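Local coordinates for TsrE (Streptomyces laurentii, PDB 7CWW), which probably acts as a cyclase in thiopeptide antibiotic biosynthesis, being related to the C-terminal domain of lantibiotic dehydratases, at residues A[139-151]-A[201-215]. Sequence-based numbering, arbitrary orientation.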
loop_
_atom_site.group_PDB
_atom_site.type_symbol
_atom_site.label_atom_id
_atom_site.label_comp_id
_atom_site.label_asym_id
_atom_site.label_seq_id
_atom_site.Cartn_x
_atom_site.Cartn_y
_atom_site.Cartn_z
ATOM N N PHE A 139 4.249 -9.904 -3.323
ATOM C CA PHE A 139 4.746 -10.600 -2.138
ATOM C C PHE A 139 6.173 -10.164 -1.821
ATOM O O PHE A 139 6.495 -9.844 -0.671
ATOM C CB PHE A 139 4.672 -12.117 -2.362
ATOM C CG PHE A 139 5.032 -12.949 -1.144
ATOM C CD1 PHE A 139 4.070 -13.258 -0.193
ATOM C CD2 PHE A 139 6.311 -13.444 -0.978
ATOM C CE1 PHE A 139 4.378 -14.041 0.924
ATOM C CE2 PHE A 139 6.638 -14.236 0.134
ATOM C CZ PHE A 139 5.669 -14.530 1.086
ATOM N N ASP A 140 7.026 -10.098 -2.852
ATOM C CA ASP A 140 8.425 -9.724 -2.654
ATOM C C ASP A 140 8.556 -8.357 -1.994
ATOM O O ASP A 140 9.270 -8.205 -0.996
ATOM C CB ASP A 140 9.170 -9.721 -3.989
ATOM C CG ASP A 140 9.497 -11.118 -4.491
ATOM O OD1 ASP A 140 9.233 -12.105 -3.769
ATOM O OD2 ASP A 140 9.998 -11.218 -5.629
ATOM N N PHE A 141 7.910 -7.326 -2.554
ATOM C CA PHE A 141 8.203 -6.006 -2.003
ATOM C C PHE A 141 7.476 -5.765 -0.687
ATOM O O PHE A 141 7.979 -5.013 0.156
ATOM C CB PHE A 141 7.950 -4.899 -3.047
ATOM C CG PHE A 141 6.487 -4.499 -3.266
ATOM C CD1 PHE A 141 5.821 -3.664 -2.377
ATOM C CD2 PHE A 141 5.838 -4.854 -4.440
ATOM C CE1 PHE A 141 4.495 -3.254 -2.623
ATOM C CE2 PHE A 141 4.507 -4.454 -4.691
ATOM C CZ PHE A 141 3.846 -3.656 -3.773
ATOM N N LEU A 142 6.337 -6.426 -0.459
ATOM C CA LEU A 142 5.665 -6.293 0.827
ATOM C C LEU A 142 6.494 -6.918 1.947
ATOM O O LEU A 142 6.663 -6.317 3.016
ATOM C CB LEU A 142 4.274 -6.932 0.767
ATOM C CG LEU A 142 3.241 -6.189 -0.075
ATOM C CD1 LEU A 142 1.977 -7.029 -0.116
ATOM C CD2 LEU A 142 2.981 -4.762 0.478
ATOM N N VAL A 143 7.013 -8.130 1.731
ATOM C CA VAL A 143 7.841 -8.759 2.769
ATOM C C VAL A 143 9.032 -7.865 3.100
ATOM O O VAL A 143 9.301 -7.547 4.270
ATOM C CB VAL A 143 8.298 -10.162 2.323
ATOM C CG1 VAL A 143 9.420 -10.664 3.212
ATOM C CG2 VAL A 143 7.123 -11.158 2.340
ATOM N N CYS A 144 9.761 -7.442 2.064
ATOM C CA CYS A 144 10.921 -6.586 2.246
ATOM C C CYS A 144 10.577 -5.245 2.886
ATOM O O CYS A 144 11.381 -4.719 3.665
ATOM C CB CYS A 144 11.582 -6.375 0.887
ATOM S SG CYS A 144 12.292 -7.937 0.291
ATOM N N THR A 145 9.402 -4.676 2.583
ATOM C CA THR A 145 9.068 -3.384 3.177
ATOM C C THR A 145 8.947 -3.481 4.697
ATOM O O THR A 145 9.419 -2.597 5.427
ATOM C CB THR A 145 7.781 -2.843 2.559
ATOM O OG1 THR A 145 8.026 -2.535 1.185
ATOM C CG2 THR A 145 7.324 -1.564 3.269
ATOM N N GLY A 146 8.319 -4.548 5.194
ATOM C CA GLY A 146 8.198 -4.717 6.635
ATOM C C GLY A 146 9.538 -4.857 7.341
ATOM O O GLY A 146 9.694 -4.387 8.471
ATOM N N VAL A 147 10.517 -5.486 6.683
ATOM C CA VAL A 147 11.868 -5.612 7.245
ATOM C C VAL A 147 12.630 -4.295 7.136
ATOM O O VAL A 147 13.358 -3.907 8.054
ATOM C CB VAL A 147 12.616 -6.752 6.526
ATOM C CG1 VAL A 147 14.051 -6.907 7.091
ATOM C CG2 VAL A 147 11.829 -8.064 6.655
ATOM N N MET A 148 12.483 -3.596 6.008
ATOM C CA MET A 148 13.237 -2.364 5.786
ATOM C C MET A 148 12.822 -1.267 6.768
ATOM O O MET A 148 13.667 -0.508 7.262
ATOM C CB MET A 148 13.031 -1.887 4.339
ATOM C CG MET A 148 13.828 -0.605 3.972
ATOM S SD MET A 148 12.887 0.923 4.372
ATOM C CE MET A 148 11.689 0.923 3.047
ATOM N N LEU A 149 11.527 -1.137 7.027
ATOM C CA LEU A 149 11.047 -0.045 7.867
ATOM C C LEU A 149 11.330 -0.270 9.344
ATOM O O LEU A 149 11.374 0.709 10.103
ATOM C CB LEU A 149 9.545 0.160 7.662
ATOM C CG LEU A 149 9.110 0.704 6.293
ATOM C CD1 LEU A 149 7.583 0.648 6.169
ATOM C CD2 LEU A 149 9.645 2.123 6.071
ATOM N N ALA A 150 11.557 -1.520 9.756
ATOM C CA ALA A 150 11.697 -1.837 11.180
ATOM C C ALA A 150 12.749 -1.000 11.903
ATOM O O ALA A 150 12.440 -0.491 12.990
ATOM C CB ALA A 150 11.978 -3.339 11.358
ATOM N N PRO A 151 13.978 -0.815 11.394
ATOM C CA PRO A 151 14.953 -0.007 12.154
ATOM C C PRO A 151 14.586 1.461 12.296
ATOM O O PRO A 151 15.222 2.153 13.101
ATOM C CB PRO A 151 16.269 -0.174 11.367
ATOM C CG PRO A 151 15.892 -0.762 10.048
ATOM C CD PRO A 151 14.614 -1.509 10.254
ATOM N N LEU A 201 5.356 -20.519 0.216
ATOM C CA LEU A 201 5.479 -19.189 0.806
ATOM C C LEU A 201 6.594 -19.112 1.844
ATOM O O LEU A 201 7.322 -18.113 1.902
ATOM C CB LEU A 201 4.158 -18.786 1.442
ATOM C CG LEU A 201 2.991 -18.538 0.498
ATOM C CD1 LEU A 201 1.721 -18.479 1.317
ATOM C CD2 LEU A 201 3.201 -17.257 -0.270
ATOM N N ARG A 202 6.726 -20.147 2.688
ATOM C CA ARG A 202 7.657 -20.049 3.813
ATOM C C ARG A 202 9.113 -19.959 3.358
ATOM O O ARG A 202 9.810 -19.029 3.798
ATOM C CB ARG A 202 7.409 -21.202 4.793
ATOM C CG ARG A 202 6.168 -20.962 5.657
ATOM C CD ARG A 202 5.864 -22.139 6.549
ATOM N NE ARG A 202 7.062 -22.585 7.245
ATOM C CZ ARG A 202 7.090 -23.592 8.112
ATOM N NH1 ARG A 202 5.985 -24.269 8.384
ATOM N NH2 ARG A 202 8.230 -23.925 8.700
ATOM N N PRO A 203 9.629 -20.833 2.483
ATOM C CA PRO A 203 11.029 -20.653 2.044
ATOM C C PRO A 203 11.252 -19.395 1.216
ATOM O O PRO A 203 12.332 -18.791 1.307
ATOM C CB PRO A 203 11.327 -21.928 1.239
ATOM C CG PRO A 203 9.994 -22.493 0.886
ATOM C CD PRO A 203 9.067 -22.109 1.994
ATOM N N ARG A 204 10.268 -18.966 0.421
ATOM C CA ARG A 204 10.401 -17.693 -0.282
ATOM C C ARG A 204 10.557 -16.540 0.707
ATOM O O ARG A 204 11.445 -15.690 0.560
ATOM C CB ARG A 204 9.190 -17.473 -1.194
ATOM C CG ARG A 204 9.275 -16.229 -2.086
ATOM C CD ARG A 204 10.542 -16.228 -2.937
ATOM N NE ARG A 204 10.629 -15.050 -3.802
ATOM C CZ ARG A 204 11.770 -14.532 -4.254
ATOM N NH1 ARG A 204 11.752 -13.460 -5.038
ATOM N NH2 ARG A 204 12.932 -15.078 -3.919
ATOM N N LEU A 205 9.717 -16.518 1.742
ATOM C CA LEU A 205 9.786 -15.463 2.750
ATOM C C LEU A 205 11.128 -15.462 3.476
ATOM O O LEU A 205 11.728 -14.403 3.685
ATOM C CB LEU A 205 8.637 -15.617 3.753
ATOM C CG LEU A 205 8.649 -14.566 4.875
ATOM C CD1 LEU A 205 7.323 -13.799 4.973
ATOM C CD2 LEU A 205 9.010 -15.199 6.208
ATOM N N ARG A 206 11.611 -16.638 3.892
ATOM C CA ARG A 206 12.860 -16.657 4.646
ATOM C C ARG A 206 14.003 -16.120 3.796
ATOM O O ARG A 206 14.895 -15.425 4.300
ATOM C CB ARG A 206 13.177 -18.075 5.142
ATOM C CG ARG A 206 14.461 -18.147 5.973
ATOM C CD ARG A 206 14.539 -19.372 6.883
ATOM N NE ARG A 206 15.186 -19.014 8.144
ATOM C CZ ARG A 206 14.658 -19.194 9.348
ATOM N NH1 ARG A 206 15.335 -18.815 10.422
ATOM N NH2 ARG A 206 13.466 -19.758 9.487
ATOM N N THR A 207 13.973 -16.413 2.497
ATOM C CA THR A 207 15.038 -15.972 1.600
ATOM C C THR A 207 15.015 -14.459 1.414
ATOM O O THR A 207 16.071 -13.819 1.358
ATOM C CB THR A 207 14.896 -16.680 0.263
ATOM O OG1 THR A 207 15.280 -18.046 0.435
ATOM C CG2 THR A 207 15.777 -16.015 -0.796
ATOM N N LEU A 208 13.821 -13.873 1.312
ATOM C CA LEU A 208 13.721 -12.422 1.228
ATOM C C LEU A 208 14.223 -11.764 2.502
ATOM O O LEU A 208 14.918 -10.744 2.450
ATOM C CB LEU A 208 12.275 -12.006 0.969
ATOM C CG LEU A 208 11.706 -12.348 -0.405
ATOM C CD1 LEU A 208 10.182 -12.275 -0.357
ATOM C CD2 LEU A 208 12.278 -11.366 -1.424
ATOM N N VAL A 209 13.864 -12.325 3.657
ATOM C CA VAL A 209 14.322 -11.761 4.922
ATOM C C VAL A 209 15.837 -11.854 5.017
ATOM O O VAL A 209 16.509 -10.902 5.440
ATOM C CB VAL A 209 13.625 -12.458 6.104
ATOM C CG1 VAL A 209 14.200 -11.949 7.426
ATOM C CG2 VAL A 209 12.104 -12.227 6.044
ATOM N N GLU A 210 16.406 -12.993 4.603
ATOM C CA GLU A 210 17.860 -13.096 4.566
ATOM C C GLU A 210 18.459 -12.051 3.629
ATOM O O GLU A 210 19.481 -11.428 3.947
ATOM C CB GLU A 210 18.288 -14.504 4.135
ATOM C CG GLU A 210 19.771 -14.630 3.776
ATOM C CD GLU A 210 20.688 -14.646 5.000
ATOM O OE1 GLU A 210 21.865 -14.216 4.880
ATOM O OE2 GLU A 210 20.232 -15.082 6.082
ATOM N N GLN A 211 17.844 -11.846 2.467
ATOM C CA GLN A 211 18.377 -10.864 1.524
ATOM C C GLN A 211 18.222 -9.442 2.047
ATOM O O GLN A 211 18.907 -8.532 1.570
ATOM C CB GLN A 211 17.678 -11.018 0.168
ATOM C CG GLN A 211 18.027 -12.331 -0.561
ATOM C CD GLN A 211 17.132 -12.582 -1.775
ATOM O OE1 GLN A 211 16.049 -12.010 -1.891
ATOM N NE2 GLN A 211 17.590 -13.433 -2.685
ATOM N N MET A 212 17.335 -9.242 3.020
ATOM C CA MET A 212 17.125 -7.970 3.696
ATOM C C MET A 212 17.909 -7.860 5.005
ATOM O O MET A 212 17.557 -7.042 5.866
ATOM C CB MET A 212 15.632 -7.772 3.973
ATOM C CG MET A 212 14.798 -7.547 2.728
ATOM S SD MET A 212 15.273 -6.069 1.835
ATOM C CE MET A 212 15.164 -4.823 3.113
ATOM N N SER A 213 18.969 -8.655 5.179
ATOM C CA SER A 213 19.616 -8.711 6.493
ATOM C C SER A 213 20.267 -7.385 6.884
ATOM O O SER A 213 20.375 -7.087 8.075
ATOM C CB SER A 213 20.653 -9.841 6.529
ATOM O OG SER A 213 19.976 -11.088 6.442
ATOM N N GLU A 214 20.721 -6.589 5.914
ATOM C CA GLU A 214 21.220 -5.252 6.236
ATOM C C GLU A 214 20.305 -4.217 5.590
ATOM O O GLU A 214 20.606 -3.693 4.509
ATOM C CB GLU A 214 22.674 -5.073 5.786
ATOM C CG GLU A 214 23.672 -5.905 6.609
ATOM C CD GLU A 214 23.831 -5.429 8.061
ATOM O OE1 GLU A 214 23.184 -4.437 8.470
ATOM O OE2 GLU A 214 24.612 -6.062 8.806
ATOM N N PRO A 215 19.175 -3.902 6.228
ATOM C CA PRO A 215 18.141 -3.103 5.551
ATOM C C PRO A 215 18.535 -1.649 5.323
ATOM O O PRO A 215 17.798 -0.932 4.635
ATOM C CB PRO A 215 16.929 -3.228 6.488
ATOM C CG PRO A 215 17.528 -3.533 7.856
ATOM C CD PRO A 215 18.813 -4.281 7.608
HETATM O O HOH W 1 16.125 0.720 6.438
#
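The first torsion of Phe139 puts CG opposite the backbone N (chi1 -174°) and beside the carbonyl carbon, and the ring drops as a knob into a hole formed by Leu201, Arg204, Leu205 and Leu208. Leu201 CD2 touches CE1 of Phe139 at 3.6 Å, Leu205 CB meets the ring edge near its plane, and Val143 CG2 of the same helix lies over one face, toward the rim. Arg204, its chain bent at chi2, runs alongside this ring in the opposite direction, its CG against CE2 of Phe139, and carries its guanidinium on to Asp140. There NH1 of Arg204 forms a salt bridge to OD2 of Asp140 at 2.9 Å, reaching the oxygen from above the carboxylate plane, while NE makes a weak bond to OD1. The carboxylate and guanidinium planes are 66° apart, so the two bonds are uneven and the groups are not coplanar. Leu208 returns the interlock as a knob among Phe139, Asp140, Val143 and Cys144, its CD1 lying 3.5 Å from OD1 of Asp140. Further along, Val143 CG2 packs on Leu205 CD1 (3.7 Å), and Met212, just past the helix end, folds its CG against Cys144 SG (3.5 Å) and its CE against Met148 CB. Val147 CG1 rests on Met212 CB at 3.6 Å. Pro215 then closes over Met148 and Pro151, where one water donates to both Met148 O and Pro215 O. Helix segments 139-149 and 201-211 thus pack at 45° with axes 9.4 Å apart; helix 224-245 touches Cys144, Met148 and Met212, and the bound polyether touches Gly146 and Leu149. The chemistry is that of an apolar, sulfur-containing seam with a salt bridge at the Phe139 end, its bent geometry consistent with a less than ideally directed pair.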